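Local coordinates for protein restriction endonuclease UbaLAI (Unidentified, PDB 5O63) that cleaves DNA at specific sites as a monomeric Type IIE restriction endonuclease, with an N-terminal B3 domain that binds the cognate DNA duplex, at residues A[27-32]-A[38-43]; A[80-85]-A[91-96]. All blocks are in the same frame, centred on the assembly; numbering follows the deposited sequence.

The two contacts come in series along the chain, contact 1 closing before contact 2 opens, and their centres lie about 11 Å apart. They meet in one mixed sheet, where strand 40-41 of contact 1 flanks strand 89-93 of contact 2: Val40 N stands 2.8 Å from Ile92 O, a probable hydrogen bond, and Val42 packs on Ile92. By topology the loop after strand 19-28 and the hairpin 75-84/89-93 are consistent with the N-arm and C-arm of B3 domains. Contact 1 reads purine N7 atoms and holds one phosphate of chain D; contact 2 holds phosphates of chain C while Arg91 reaches a thymine base, so together they address both DNA strands.

Contact 1: residues A[27-32]-A[38-43]; sequences KVLTPN and HGVLVP. With nucleotides of chain D.
His38 ND1 donates to Asn32 O at 2.8 Å, lying in the carbonyl plane on a lone pair, while the oxygen sits close to the imidazole plane. That bond fixes the ring's rotation and aims the other nitrogen at the DNA: His38 NE2 meets N7 of DG6 of chain D at 2.8 Å, with an N-H...N angle of 166°. With both nitrogens acting as donors, the ring is likely to carry a positive charge. The Asn32 amide crosses over a face of the imidazole, its plane only 20° from the ring plane, and ND2 reaches N7 of DA5 of chain D at 3.0 Å. Replacing His38 by an alanine is likely to strip DG6 N7 of its donor and Asn32 O of the ND1 bond, leaving the amide without the ring that flanks it.

This is the tightly packed end, with CA of Asn32 and CA of His38 6.7 Å apart, and it is consistent with the N-arm of the B3 fold, the connection between the first two strands that enters the major groove, where purine N7 atoms are read. The DC4 phosphate of chain D steadies it: OP2 accepts from Thr30 OG1 at 2.6 Å and also from Asn32 N.

Toward strands 19-28 and 40-41 the segments spread, CA of Lys27 and CA of Val42 being 8.9 Å apart. Leu29 CD2 touches Val40 CG1 at 3.9 Å, the two side chains crossing at about a right angle. With CG anti to the backbone N (chi1 -174°) and the chain extended, Lys27 spans the separation and NZ donates to Leu41 O at 2.9 Å, slightly tilted from the carbonyl plane; the same ammonium makes a salt bridge with Asp33. Leu41 itself remains partly exposed, beside a cytosine base of the DNA.

Contact 2: residues A[80-85]-A[91-96]; sequences AYKYYE and RITRMH. With nucleotides of chain C.
Arg91 O is approached by several groups of Tyr81 and Lys82: Lys82 N donates at 2.8 Å and 178°, and Tyr81 CA adds a longer C-H...O contact while the tyrosine ring turns its edge to the same oxygen. The bond belongs to the antiparallel hairpin of strands 75-84 and 89-93, probably the C-arm of a B3 domain. Lys82 with Arg91 and Ala80 with Thr93 are hydrogen-bonded pairs; Tyr81 with Ile92 between them is non-hydrogen-bonded, and on that face Tyr81 CD1 packs against Ile92 CD1 at 3.7 Å.

The other face grips the chain C backbone. Bent at chi2 and chi3, Lys82 swings NZ to OP1 of DC3 of chain C at 2.7 Å, and Thr93 OG1 takes OP2 of the same phosphate at 2.7 Å, with Ala80 CB packed beside that hydroxyl. Arg94 NE binds OP1 of DC2 of chain C at 2.8 Å, the oxygen lying at the guanidinium edge. Tyr84 OH makes a very short bond to OP2 of DC4 of chain C. The Tyr84 ring crosses Arg91 at about a right angle; Arg91 NE is salt-bridged to Glu89, and Tyr84 CD2 lies 3.8 Å above the Arg91 guanidinium plane, over its centre.

Contact 1: residues A[27-32]-A[38-43]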
ATOM      1  N   LYS A  27       5.212   0.834  -3.243  1.00 17.08           N
ATOM      2  CA  LYS A  27       6.533   0.677  -2.601  1.00 15.32           C
ATOM      3  C   LYS A  27       7.092  -0.699  -2.946  1.00 15.52           C
ATOM      4  O   LYS A  27       6.443  -1.742  -2.760  1.00 16.45           O
ATOM      5  CB  LYS A  27       6.476   0.840  -1.076  1.00 16.09           C
ATOM      6  CG  LYS A  27       7.883   0.828  -0.451  1.00 14.27           C
ATOM      7  CD  LYS A  27       7.837   0.635   1.091  1.00 14.64           C
ATOM      8  CE  LYS A  27       9.284   0.726   1.639  1.00 16.00           C
ATOM      9  NZ  LYS A  27       9.333   0.305   3.134  1.00 14.54           N
ATOM     10  N   VAL A  28       8.324  -0.712  -3.467  1.00 14.04           N
ATOM     11  CA  VAL A  28       9.085  -1.953  -3.509  1.00 16.55           C
ATOM     12  C   VAL A  28       9.653  -2.187  -2.131  1.00 17.36           C
ATOM     13  O   VAL A  28      10.383  -1.323  -1.579  1.00 16.82           O
ATOM     14  CB  VAL A  28      10.267  -1.866  -4.545  1.00 18.18           C
ATOM     15  CG1 VAL A  28      11.030  -3.145  -4.598  1.00 18.78           C
ATOM     16  CG2 VAL A  28       9.704  -1.440  -5.944  1.00 18.95           C
ATOM     17  N   LEU A  29       9.261  -3.308  -1.534  1.00 15.11           N
ATOM     18  CA  LEU A  29       9.595  -3.522  -0.119  1.00 17.82           C
ATOM     19  C   LEU A  29      11.104  -3.684   0.045  1.00 17.30           C
ATOM     20  O   LEU A  29      11.822  -4.052  -0.928  1.00 17.76           O
ATOM     21  CB  LEU A  29       8.905  -4.772   0.462  1.00 17.13           C
ATOM     22  CG  LEU A  29       7.360  -4.638   0.414  1.00 20.09           C
ATOM     23  CD1 LEU A  29       6.875  -5.844   1.297  1.00 19.85           C
ATOM     24  CD2 LEU A  29       6.917  -3.280   0.877  1.00 22.50           C
ATOM     25  N   THR A  30      11.589  -3.478   1.274  1.00 16.50           N
ATOM     26  CA  THR A  30      12.969  -3.885   1.614  1.00 14.77           C
ATOM     27  C   THR A  30      12.886  -5.201   2.379  1.00 15.12           C
ATOM     28  O   THR A  30      11.762  -5.531   2.899  1.00 15.91           O
ATOM     29  CB  THR A  30      13.724  -2.845   2.497  1.00 18.90           C
ATOM     30  OG1 THR A  30      13.269  -2.899   3.862  1.00 18.88           O
ATOM     31  CG2 THR A  30      13.462  -1.385   1.996  1.00 18.35           C
ATOM     32  N   PRO A  31      13.953  -5.942   2.523  1.00 16.13           N
ATOM     33  CA  PRO A  31      13.867  -7.285   3.098  1.00 15.09           C
ATOM     34  C   PRO A  31      13.291  -7.242   4.508  1.00 15.74           C
ATOM     35  O   PRO A  31      12.560  -8.220   4.893  1.00 18.77           O
ATOM     36  CB  PRO A  31      15.320  -7.787   3.088  1.00 19.51           C
ATOM     37  CG  PRO A  31      15.828  -7.160   1.704  1.00 19.33           C
ATOM     38  CD  PRO A  31      15.247  -5.761   1.796  1.00 17.13           C
ATOM     39  N   ASN A  32      13.557  -6.178   5.262  1.00 15.98           N
ATOM     40  CA  ASN A  32      13.005  -6.177   6.656  1.00 17.27           C
ATOM     41  C   ASN A  32      11.502  -6.054   6.692  1.00 16.61           C
ATOM     42  O   ASN A  32      10.900  -6.505   7.695  1.00 16.26           O
ATOM     43  CB  ASN A  32      13.564  -5.015   7.476  1.00 16.68           C
ATOM     44  CG  ASN A  32      13.601  -5.355   8.974  1.00 16.73           C
ATOM     45  OD1 ASN A  32      14.165  -6.365   9.352  1.00 18.59           O
ATOM     46  ND2 ASN A  32      12.959  -4.523   9.773  1.00 16.22           N
ATOM     47  N   HIS A  38       7.414  -6.938  11.362  1.00 15.98           N
ATOM     48  CA  HIS A  38       8.083  -5.678  11.159  1.00 16.74           C
ATOM     49  C   HIS A  38       7.252  -4.619  10.447  1.00 13.64           C
ATOM     50  O   HIS A  38       7.578  -3.423  10.546  1.00 15.96           O
ATOM     51  CB  HIS A  38       9.351  -5.903  10.294  1.00 14.72           C
ATOM     52  CG  HIS A  38      10.353  -6.757  10.973  1.00 16.39           C
ATOM     53  ND1 HIS A  38      11.316  -7.450  10.258  1.00 17.78           N
ATOM     54  CD2 HIS A  38      10.569  -7.042  12.282  1.00 17.57           C
ATOM     55  CE1 HIS A  38      12.088  -8.117  11.100  1.00 18.43           C
ATOM     56  NE2 HIS A  38      11.661  -7.887  12.338  1.00 19.14           N
ATOM     57  N   GLY A  39       6.179  -5.056   9.762  1.00 13.98           N
ATOM     58  CA  GLY A  39       5.304  -4.094   9.058  1.00 13.55           C
ATOM     59  C   GLY A  39       5.952  -3.595   7.782  1.00 14.56           C
ATOM     60  O   GLY A  39       7.080  -4.008   7.453  1.00 15.11           O
ATOM     61  N   VAL A  40       5.226  -2.735   7.108  1.00 13.29           N
ATOM     62  CA  VAL A  40       5.812  -2.042   5.968  1.00 14.01           C
ATOM     63  C   VAL A  40       6.139  -0.646   6.463  1.00 16.31           C
ATOM     64  O   VAL A  40       5.268   0.127   6.866  1.00 17.16           O
ATOM     65  CB  VAL A  40       4.850  -2.018   4.776  1.00 14.45           C
ATOM     66  CG1 VAL A  40       5.398  -1.050   3.685  1.00 16.38           C
ATOM     67  CG2 VAL A  40       4.695  -3.441   4.227  1.00 16.17           C
ATOM     68  N   LEU A  41       7.435  -0.283   6.338  1.00 15.44           N
ATOM     69  CA  LEU A  41       7.886   1.010   6.832  1.00 17.35           C
ATOM     70  C   LEU A  41       7.410   2.123   5.844  1.00 17.15           C
ATOM     71  O   LEU A  41       7.526   1.942   4.631  1.00 17.09           O
ATOM     72  CB  LEU A  41       9.445   1.034   6.945  1.00 15.56           C
ATOM     73  CG  LEU A  41       9.972   2.360   7.505  1.00 17.18           C
ATOM     74  CD1 LEU A  41       9.575   2.592   8.990  1.00 20.36           C
ATOM     75  CD2 LEU A  41      11.544   2.270   7.375  1.00 17.75           C
ATOM     76  N   VAL A  42       6.784   3.167   6.395  1.00 17.17           N
ATOM     77  CA  VAL A  42       6.203   4.231   5.562  1.00 18.04           C
ATOM     78  C   VAL A  42       7.244   5.332   5.426  1.00 17.60           C
ATOM     79  O   VAL A  42       7.650   5.911   6.420  1.00 19.43           O
ATOM     80  CB  VAL A  42       4.922   4.823   6.182  1.00 17.22           C
ATOM     81  CG1 VAL A  42       4.322   5.869   5.248  1.00 21.60           C
ATOM     82  CG2 VAL A  42       3.882   3.677   6.425  1.00 17.63           C
ATOM     83  N   PRO A  43       7.691   5.620   4.186  1.00 18.47           N
ATOM     84  CA  PRO A  43       8.629   6.756   4.008  1.00 19.47           C
ATOM     85  C   PRO A  43       7.970   8.058   4.394  1.00 20.32           C
ATOM     86  O   PRO A  43       6.734   8.193   4.209  1.00 21.98           O
ATOM     87  CB  PRO A  43       8.908   6.750   2.515  1.00 22.99           C
ATOM     88  CG  PRO A  43       8.239   5.705   1.918  1.00 22.11           C
ATOM     89  CD  PRO A  43       7.300   5.014   2.915  1.00 18.28           C
TER
ATOM     90  P    DC D   4      16.859  -3.722   4.949  1.00 19.37           P
ATOM     91  OP1  DC D   4      17.694  -4.371   3.882  1.00 22.15           O
ATOM     92  OP2  DC D   4      15.350  -4.010   4.942  1.00 19.46           O
ATOM     93  O5'  DC D   4      17.349  -4.149   6.387  1.00 18.09           O
ATOM     94  C5'  DC D   4      18.818  -4.026   6.687  1.00 18.38           C
ATOM     95  C4'  DC D   4      19.087  -4.462   8.095  1.00 20.51           C
ATOM     96  O4'  DC D   4      18.449  -3.556   9.014  1.00 21.70           O
ATOM     97  C3'  DC D   4      18.501  -5.858   8.403  1.00 21.15           C
ATOM     98  O3'  DC D   4      19.582  -6.705   8.825  1.00 24.40           O
ATOM     99  C2'  DC D   4      17.530  -5.604   9.571  1.00 20.86           C
ATOM    100  C1'  DC D   4      18.095  -4.270  10.129  1.00 22.53           C
ATOM    101  N1   DC D   4      17.073  -3.491  10.836  1.00 19.77           N
ATOM    102  C2   DC D   4      17.098  -3.451  12.245  1.00 22.62           C
ATOM    103  O2   DC D   4      18.052  -4.000  12.882  1.00 23.35           O
ATOM    104  N3   DC D   4      16.116  -2.757  12.886  1.00 19.85           N
ATOM    105  C4   DC D   4      15.118  -2.168  12.191  1.00 21.80           C
ATOM    106  N4   DC D   4      14.154  -1.549  12.908  1.00 20.69           N
ATOM    107  C5   DC D   4      15.062  -2.205  10.738  1.00 20.42           C
ATOM    108  C6   DC D   4      16.038  -2.900  10.112  1.00 18.40           C
ATOM    109  P    DA D   5      19.342  -8.297   9.002  1.00 24.85           P
ATOM    110  OP1  DA D   5      20.715  -8.923   9.008  1.00 25.49           O
ATOM    111  OP2  DA D   5      18.303  -8.796   8.072  1.00 27.00           O
ATOM    112  O5'  DA D   5      18.711  -8.421  10.460  1.00 23.12           O
ATOM    113  C5'  DA D   5      19.489  -8.010  11.584  1.00 24.77           C
ATOM    114  C4'  DA D   5      18.654  -8.012  12.832  1.00 23.01           C
ATOM    115  O4'  DA D   5      17.641  -7.012  12.716  1.00 23.42           O
ATOM    116  C3'  DA D   5      17.877  -9.289  13.101  1.00 26.45           C
ATOM    117  O3'  DA D   5      18.661 -10.102  13.968  1.00 32.80           O
ATOM    118  C2'  DA D   5      16.565  -8.745  13.779  1.00 24.71           C
ATOM    119  C1'  DA D   5      16.787  -7.232  13.800  1.00 21.10           C
ATOM    120  N9   DA D   5      15.556  -6.462  13.582  1.00 20.94           N
ATOM    121  C8   DA D   5      14.984  -6.096  12.371  1.00 21.43           C
ATOM    122  N7   DA D   5      13.901  -5.376  12.512  1.00 20.15           N
ATOM    123  C5   DA D   5      13.743  -5.279  13.890  1.00 20.57           C
ATOM    124  C6   DA D   5      12.754  -4.666  14.705  1.00 19.28           C
ATOM    125  N6   DA D   5      11.692  -3.991  14.217  1.00 19.47           N
ATOM    126  N1   DA D   5      12.920  -4.746  16.061  1.00 19.61           N
ATOM    127  C2   DA D   5      13.971  -5.404  16.529  1.00 21.29           C
ATOM    128  N3   DA D   5      14.975  -6.024  15.883  1.00 21.59           N
ATOM    129  C4   DA D   5      14.807  -5.896  14.544  1.00 20.99           C
ATOM    130  P    DG D   6      18.323 -11.643  14.272  1.00 28.04           P
ATOM    131  OP1  DG D   6      19.612 -12.216  14.730  1.00 30.77           O
ATOM    132  OP2  DG D   6      17.528 -12.255  13.185  1.00 29.54           O
ATOM    133  O5'  DG D   6      17.316 -11.533  15.526  1.00 27.66           O
ATOM    134  C5'  DG D   6      17.747 -11.079  16.773  1.00 28.73           C
ATOM    135  C4'  DG D   6      16.578 -11.104  17.745  1.00 25.92           C
ATOM    136  O4'  DG D   6      15.707  -9.975  17.412  1.00 26.06           O
ATOM    137  C3'  DG D   6      15.697 -12.356  17.650  1.00 26.20           C
ATOM    138  O3'  DG D   6      15.247 -12.668  18.937  1.00 27.58           O
ATOM    139  C2'  DG D   6      14.462 -11.811  16.889  1.00 23.47           C
ATOM    140  C1'  DG D   6      14.401 -10.403  17.453  1.00 23.71           C
ATOM    141  N9   DG D   6      13.557  -9.550  16.659  1.00 22.02           N
ATOM    142  C8   DG D   6      13.414  -9.527  15.268  1.00 22.53           C
ATOM    143  N7   DG D   6      12.466  -8.692  14.861  1.00 20.40           N
ATOM    144  C5   DG D   6      11.960  -8.148  16.051  1.00 20.18           C
ATOM    145  C6   DG D   6      10.879  -7.265  16.255  1.00 20.58           C
ATOM    146  O6   DG D   6      10.136  -6.721  15.381  1.00 18.98           O
ATOM    147  N1   DG D   6      10.664  -6.982  17.595  1.00 21.17           N
ATOM    148  C2   DG D   6      11.423  -7.513  18.636  1.00 23.13           C
ATOM    149  N2   DG D   6      11.085  -7.125  19.865  1.00 24.05           N
ATOM    150  N3   DG D   6      12.426  -8.387  18.459  1.00 23.79           N
ATOM    151  C4   DG D   6      12.624  -8.676  17.162  1.00 20.18           C
TER

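Contact 2: residues A[80-85]-A[91-96]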
ATOM      1  N   ALA A  80      -3.595  -1.504  10.411  1.00 18.25           N
ATOM      2  CA  ALA A  80      -3.131  -0.662  11.514  1.00 19.01           C
ATOM      3  C   ALA A  80      -2.034   0.252  11.036  1.00 22.26           C
ATOM      4  O   ALA A  80      -1.173  -0.152  10.247  1.00 22.19           O
ATOM      5  CB  ALA A  80      -2.635  -1.505  12.736  1.00 19.90           C
ATOM      6  N   TYR A  81      -2.096   1.478  11.497  1.00 20.62           N
ATOM      7  CA  TYR A  81      -1.105   2.522  11.127  1.00 20.34           C
ATOM      8  C   TYR A  81      -0.397   2.889  12.442  1.00 22.86           C
ATOM      9  O   TYR A  81      -1.031   3.417  13.407  1.00 21.84           O
ATOM     10  CB  TYR A  81      -1.854   3.675  10.481  1.00 23.92           C
ATOM     11  CG  TYR A  81      -1.061   4.863   9.990  1.00 22.74           C
ATOM     12  CD1 TYR A  81       0.304   4.768   9.661  1.00 23.96           C
ATOM     13  CD2 TYR A  81      -1.702   6.087   9.767  1.00 25.56           C
ATOM     14  CE1 TYR A  81       0.994   5.879   9.170  1.00 27.73           C
ATOM     15  CE2 TYR A  81      -1.013   7.190   9.292  1.00 28.16           C
ATOM     16  CZ  TYR A  81       0.328   7.072   8.999  1.00 30.19           C
ATOM     17  OH  TYR A  81       0.990   8.179   8.532  1.00 29.47           O
ATOM     18  N   LYS A  82       0.883   2.519  12.538  1.00 20.12           N
ATOM     19  CA  LYS A  82       1.600   2.596  13.805  1.00 19.19           C
ATOM     20  C   LYS A  82       2.600   3.725  13.853  1.00 22.18           C
ATOM     21  O   LYS A  82       3.344   3.904  12.879  1.00 23.10           O
ATOM     22  CB  LYS A  82       2.344   1.270  14.083  1.00 20.18           C
ATOM     23  CG  LYS A  82       1.525  -0.005  13.796  1.00 18.43           C
ATOM     24  CD  LYS A  82       0.369  -0.208  14.836  1.00 19.02           C
ATOM     25  CE  LYS A  82       0.937  -0.441  16.202  1.00 24.21           C
ATOM     26  NZ  LYS A  82      -0.215  -0.704  17.124  1.00 23.16           N
ATOM     27  N   TYR A  83       2.634   4.468  14.946  1.00 20.68           N
ATOM     28  CA  TYR A  83       3.735   5.438  15.205  1.00 21.47           C
ATOM     29  C   TYR A  83       4.571   4.892  16.362  1.00 24.04           C
ATOM     30  O   TYR A  83       4.035   4.629  17.440  1.00 23.54           O
ATOM     31  CB  TYR A  83       3.179   6.804  15.581  1.00 22.89           C
ATOM     32  CG  TYR A  83       4.209   7.728  16.141  1.00 26.61           C
ATOM     33  CD1 TYR A  83       5.187   8.283  15.336  1.00 24.91           C
ATOM     34  CD2 TYR A  83       4.213   8.057  17.511  1.00 28.44           C
ATOM     35  CE1 TYR A  83       6.120   9.167  15.854  1.00 26.62           C
ATOM     36  CE2 TYR A  83       5.167   8.932  18.038  1.00 28.09           C
ATOM     37  CZ  TYR A  83       6.119   9.474  17.205  1.00 28.69           C
ATOM     38  OH  TYR A  83       7.073  10.321  17.708  1.00 28.72           O
ATOM     39  N   TYR A  84       5.867   4.714  16.138  1.00 23.24           N
ATOM     40  CA  TYR A  84       6.746   4.247  17.179  1.00 23.30           C
ATOM     41  C   TYR A  84       7.764   5.324  17.498  1.00 25.80           C
ATOM     42  O   TYR A  84       8.622   5.693  16.656  1.00 24.73           O
ATOM     43  CB  TYR A  84       7.436   2.957  16.771  1.00 20.34           C
ATOM     44  CG  TYR A  84       6.512   1.748  16.877  1.00 19.90           C
ATOM     45  CD1 TYR A  84       5.998   1.347  18.113  1.00 19.71           C
ATOM     46  CD2 TYR A  84       6.174   0.991  15.751  1.00 19.85           C
ATOM     47  CE1 TYR A  84       5.161   0.238  18.210  1.00 20.46           C
ATOM     48  CE2 TYR A  84       5.345  -0.179  15.850  1.00 18.62           C
ATOM     49  CZ  TYR A  84       4.842  -0.513  17.097  1.00 19.90           C
ATOM     50  OH  TYR A  84       4.015  -1.601  17.264  1.00 21.96           O
ATOM     51  N   GLU A  85       7.674   5.822  18.735  1.00 26.99           N
ATOM     52  CA  GLU A  85       8.366   7.042  19.093  1.00 25.15           C
ATOM     53  C   GLU A  85       9.849   6.896  19.179  1.00 26.48           C
ATOM     54  O   GLU A  85      10.596   7.896  18.999  1.00 27.92           O
ATOM     55  CB  GLU A  85       7.843   7.591  20.425  1.00 29.53           C
ATOM     56  CG  GLU A  85       7.995   6.598  21.593  1.00 31.55           C
ATOM     57  CD  GLU A  85       9.402   6.523  22.220  1.00 33.21           C
ATOM     58  OE1 GLU A  85      10.236   7.456  22.057  1.00 34.29           O
ATOM     59  OE2 GLU A  85       9.641   5.468  22.876  1.00 35.93           O
ATOM     60  N   ARG A  91       4.669   2.672  10.492  1.00 18.73           N
ATOM     61  CA  ARG A  91       4.575   1.393   9.800  1.00 16.89           C
ATOM     62  C   ARG A  91       3.124   1.110   9.514  1.00 17.69           C
ATOM     63  O   ARG A  91       2.264   1.550  10.315  1.00 20.76           O
ATOM     64  CB  ARG A  91       5.122   0.251  10.678  1.00 16.88           C
ATOM     65  CG  ARG A  91       6.581   0.412  11.066  1.00 14.84           C
ATOM     66  CD  ARG A  91       6.884  -0.684  12.068  1.00 14.29           C
ATOM     67  NE  ARG A  91       8.179  -0.429  12.685  1.00 17.79           N
ATOM     68  CZ  ARG A  91       8.694  -1.114  13.711  1.00 18.85           C
ATOM     69  NH1 ARG A  91       8.033  -2.181  14.224  1.00 17.37           N
ATOM     70  NH2 ARG A  91       9.865  -0.714  14.229  1.00 18.40           N
ATOM     71  N   ILE A  92       2.833   0.374   8.445  1.00 16.14           N
ATOM     72  CA  ILE A  92       1.528  -0.293   8.272  1.00 15.47           C
ATOM     73  C   ILE A  92       1.725  -1.736   8.701  1.00 17.18           C
ATOM     74  O   ILE A  92       2.740  -2.374   8.383  1.00 16.38           O
ATOM     75  CB  ILE A  92       1.032  -0.271   6.794  1.00 17.41           C
ATOM     76  CG1 ILE A  92       1.185   1.154   6.237  1.00 18.30           C
ATOM     77  CG2 ILE A  92      -0.420  -0.796   6.754  1.00 16.21           C
ATOM     78  CD1 ILE A  92       0.350   2.208   7.047  1.00 18.55           C
ATOM     79  N   THR A  93       0.725  -2.259   9.425  1.00 14.48           N
ATOM     80  CA  THR A  93       0.703  -3.669   9.806  1.00 14.92           C
ATOM     81  C   THR A  93      -0.723  -4.256   9.619  1.00 15.12           C
ATOM     82  O   THR A  93      -1.665  -3.537   9.211  1.00 16.42           O
ATOM     83  CB  THR A  93       1.109  -3.875  11.296  1.00 16.66           C
ATOM     84  OG1 THR A  93       0.107  -3.267  12.140  1.00 17.21           O
ATOM     85  CG2 THR A  93       2.446  -3.247  11.640  1.00 17.08           C
ATOM     86  N   ARG A  94      -0.848  -5.568   9.869  1.00 15.37           N
ATOM     87  CA  ARG A  94      -2.073  -6.381   9.616  1.00 14.99           C
ATOM     88  C   ARG A  94      -2.332  -6.558   8.105  1.00 14.49           C
ATOM     89  O   ARG A  94      -3.432  -6.858   7.684  1.00 18.92           O
ATOM     90  CB  ARG A  94      -3.342  -5.772  10.345  1.00 18.32           C
ATOM     91  CG  ARG A  94      -3.094  -5.403  11.821  1.00 17.86           C
ATOM     92  CD  ARG A  94      -4.415  -4.996  12.465  1.00 19.83           C
ATOM     93  NE  ARG A  94      -5.385  -6.094  12.396  1.00 21.85           N
ATOM     94  CZ  ARG A  94      -6.702  -5.878  12.570  1.00 21.93           C
ATOM     95  NH1 ARG A  94      -7.120  -4.676  12.927  1.00 23.37           N
ATOM     96  NH2 ARG A  94      -7.551  -6.878  12.425  1.00 23.18           N
ATOM     97  N   MET A  95      -1.281  -6.441   7.266  1.00 15.53           N
ATOM     98  CA  MET A  95      -1.449  -6.762   5.871  1.00 16.71           C
ATOM     99  C   MET A  95      -1.502  -8.254   5.546  1.00 17.09           C
ATOM    100  O   MET A  95      -1.245  -9.153   6.386  1.00 18.64           O
ATOM    101  CB  MET A  95      -0.314  -6.104   5.067  1.00 18.31           C
ATOM    102  CG  MET A  95      -0.484  -4.636   5.103  1.00 20.60           C
ATOM    103  SD  MET A  95       0.973  -3.795   4.440  1.00 21.22           S
ATOM    104  CE  MET A  95       1.964  -4.052   5.914  1.00 26.51           C
ATOM    105  N   HIS A  96      -1.949  -8.487   4.303  1.00 20.14           N
ATOM    106  CA  HIS A  96      -1.998  -9.836   3.727  1.00 18.65           C
ATOM    107  C   HIS A  96      -0.690 -10.651   3.940  1.00 19.98           C
ATOM    108  O   HIS A  96       0.426 -10.135   3.808  1.00 18.75           O
ATOM    109  CB  HIS A  96      -2.321  -9.720   2.231  1.00 20.92           C
ATOM    110  CG  HIS A  96      -2.771 -10.996   1.624  1.00 26.11           C
ATOM    111  ND1 HIS A  96      -1.914 -12.055   1.399  1.00 23.93           N
ATOM    112  CD2 HIS A  96      -4.005 -11.396   1.212  1.00 24.11           C
ATOM    113  CE1 HIS A  96      -2.600 -13.041   0.834  1.00 26.54           C
ATOM    114  NE2 HIS A  96      -3.871 -12.660   0.698  1.00 23.93           N
TER
ATOM    115  P    DC C   4       2.282  -1.824  20.535  1.00 25.15           P
ATOM    116  OP1  DC C   4       1.513  -0.977  21.532  1.00 29.73           O
ATOM    117  OP2  DC C   4       2.362  -1.351  19.093  1.00 26.75           O
ATOM    118  O5'  DC C   4       3.791  -2.018  20.964  1.00 23.63           O
ATOM    119  C5'  DC C   4       4.006  -2.479  22.326  1.00 24.92           C
ATOM    120  C4'  DC C   4       5.451  -2.864  22.524  1.00 26.43           C
ATOM    121  O4'  DC C   4       5.753  -3.957  21.641  1.00 24.99           O
ATOM    122  C3'  DC C   4       6.482  -1.761  22.260  1.00 30.04           C
ATOM    123  O3'  DC C   4       6.935  -1.345  23.493  1.00 30.50           O
ATOM    124  C2'  DC C   4       7.601  -2.486  21.578  1.00 31.90           C
ATOM    125  C1'  DC C   4       7.096  -3.877  21.279  1.00 29.99           C
ATOM    126  N1   DC C   4       7.215  -4.164  19.833  1.00 24.73           N
ATOM    127  C2   DC C   4       8.350  -4.867  19.413  1.00 23.46           C
ATOM    128  O2   DC C   4       9.190  -5.218  20.283  1.00 23.26           O
ATOM    129  N3   DC C   4       8.473  -5.176  18.104  1.00 20.16           N
ATOM    130  C4   DC C   4       7.571  -4.734  17.214  1.00 19.10           C
ATOM    131  N4   DC C   4       7.810  -5.013  15.932  1.00 19.22           N
ATOM    132  C5   DC C   4       6.387  -4.014  17.619  1.00 21.39           C
ATOM    133  C6   DC C   4       6.274  -3.725  18.949  1.00 22.77           C
ATOM    134  P    DC C   3      -0.108  -4.144  15.722  1.00 19.66           P
ATOM    135  OP1  DC C   3      -1.081  -3.079  16.140  1.00 24.92           O
ATOM    136  OP2  DC C   3       0.877  -3.773  14.696  1.00 17.10           O
ATOM    137  O5'  DC C   3       0.711  -4.484  17.050  1.00 20.08           O
ATOM    138  C5'  DC C   3      -0.067  -4.739  18.274  1.00 21.94           C
ATOM    139  C4'  DC C   3       0.882  -5.198  19.373  1.00 19.91           C
ATOM    140  O4'  DC C   3       1.541  -6.394  18.954  1.00 20.01           O
ATOM    141  C3'  DC C   3       2.016  -4.292  19.730  1.00 21.22           C
ATOM    142  O3'  DC C   3       1.594  -3.248  20.576  1.00 24.71           O
ATOM    143  C2'  DC C   3       2.950  -5.238  20.495  1.00 21.23           C
ATOM    144  C1'  DC C   3       2.778  -6.497  19.698  1.00 19.10           C
ATOM    145  N1   DC C   3       3.868  -6.778  18.722  1.00 20.62           N
ATOM    146  C2   DC C   3       5.012  -7.382  19.195  1.00 20.21           C
ATOM    147  O2   DC C   3       5.130  -7.539  20.414  1.00 20.39           O
ATOM    148  N3   DC C   3       5.936  -7.784  18.318  1.00 19.82           N
ATOM    149  C4   DC C   3       5.801  -7.515  16.980  1.00 18.99           C
ATOM    150  N4   DC C   3       6.761  -7.949  16.163  1.00 19.31           N
ATOM    151  C5   DC C   3       4.632  -6.867  16.451  1.00 18.44           C
ATOM    152  C6   DC C   3       3.673  -6.539  17.380  1.00 21.22           C
ATOM    153  P    DC C   2      -3.158  -9.341  12.189  1.00 18.75           P
ATOM    154  OP1  DC C   2      -4.513  -8.717  12.360  1.00 20.13           O
ATOM    155  OP2  DC C   2      -2.587  -9.542  10.809  1.00 19.62           O
ATOM    156  O5'  DC C   2      -2.165  -8.539  13.098  1.00 17.68           O
ATOM    157  C5'  DC C   2      -2.524  -8.148  14.432  1.00 16.92           C
ATOM    158  C4'  DC C   2      -1.301  -7.748  15.227  1.00 17.79           C
ATOM    159  O4'  DC C   2      -0.351  -8.822  15.290  1.00 17.99           O
ATOM    160  C3'  DC C   2      -0.552  -6.562  14.635  1.00 16.17           C
ATOM    161  O3'  DC C   2      -0.969  -5.400  15.418  1.00 17.94           O
ATOM    162  C2'  DC C   2       0.940  -6.949  14.833  1.00 17.80           C
ATOM    163  C1'  DC C   2       0.823  -8.220  15.727  1.00 18.54           C
ATOM    164  N1   DC C   2       1.942  -9.200  15.572  1.00 19.28           N
ATOM    165  C2   DC C   2       2.525  -9.680  16.780  1.00 18.99           C
ATOM    166  O2   DC C   2       2.110  -9.252  17.846  1.00 20.60           O
ATOM    167  N3   DC C   2       3.558 -10.504  16.699  1.00 18.31           N
ATOM    168  C4   DC C   2       3.924 -10.998  15.499  1.00 20.69           C
ATOM    169  N4   DC C   2       4.976 -11.854  15.486  1.00 20.47           N
ATOM    170  C5   DC C   2       3.334 -10.562  14.258  1.00 19.52           C
ATOM    171  C6   DC C   2       2.326  -9.675  14.341  1.00 20.22           C
TER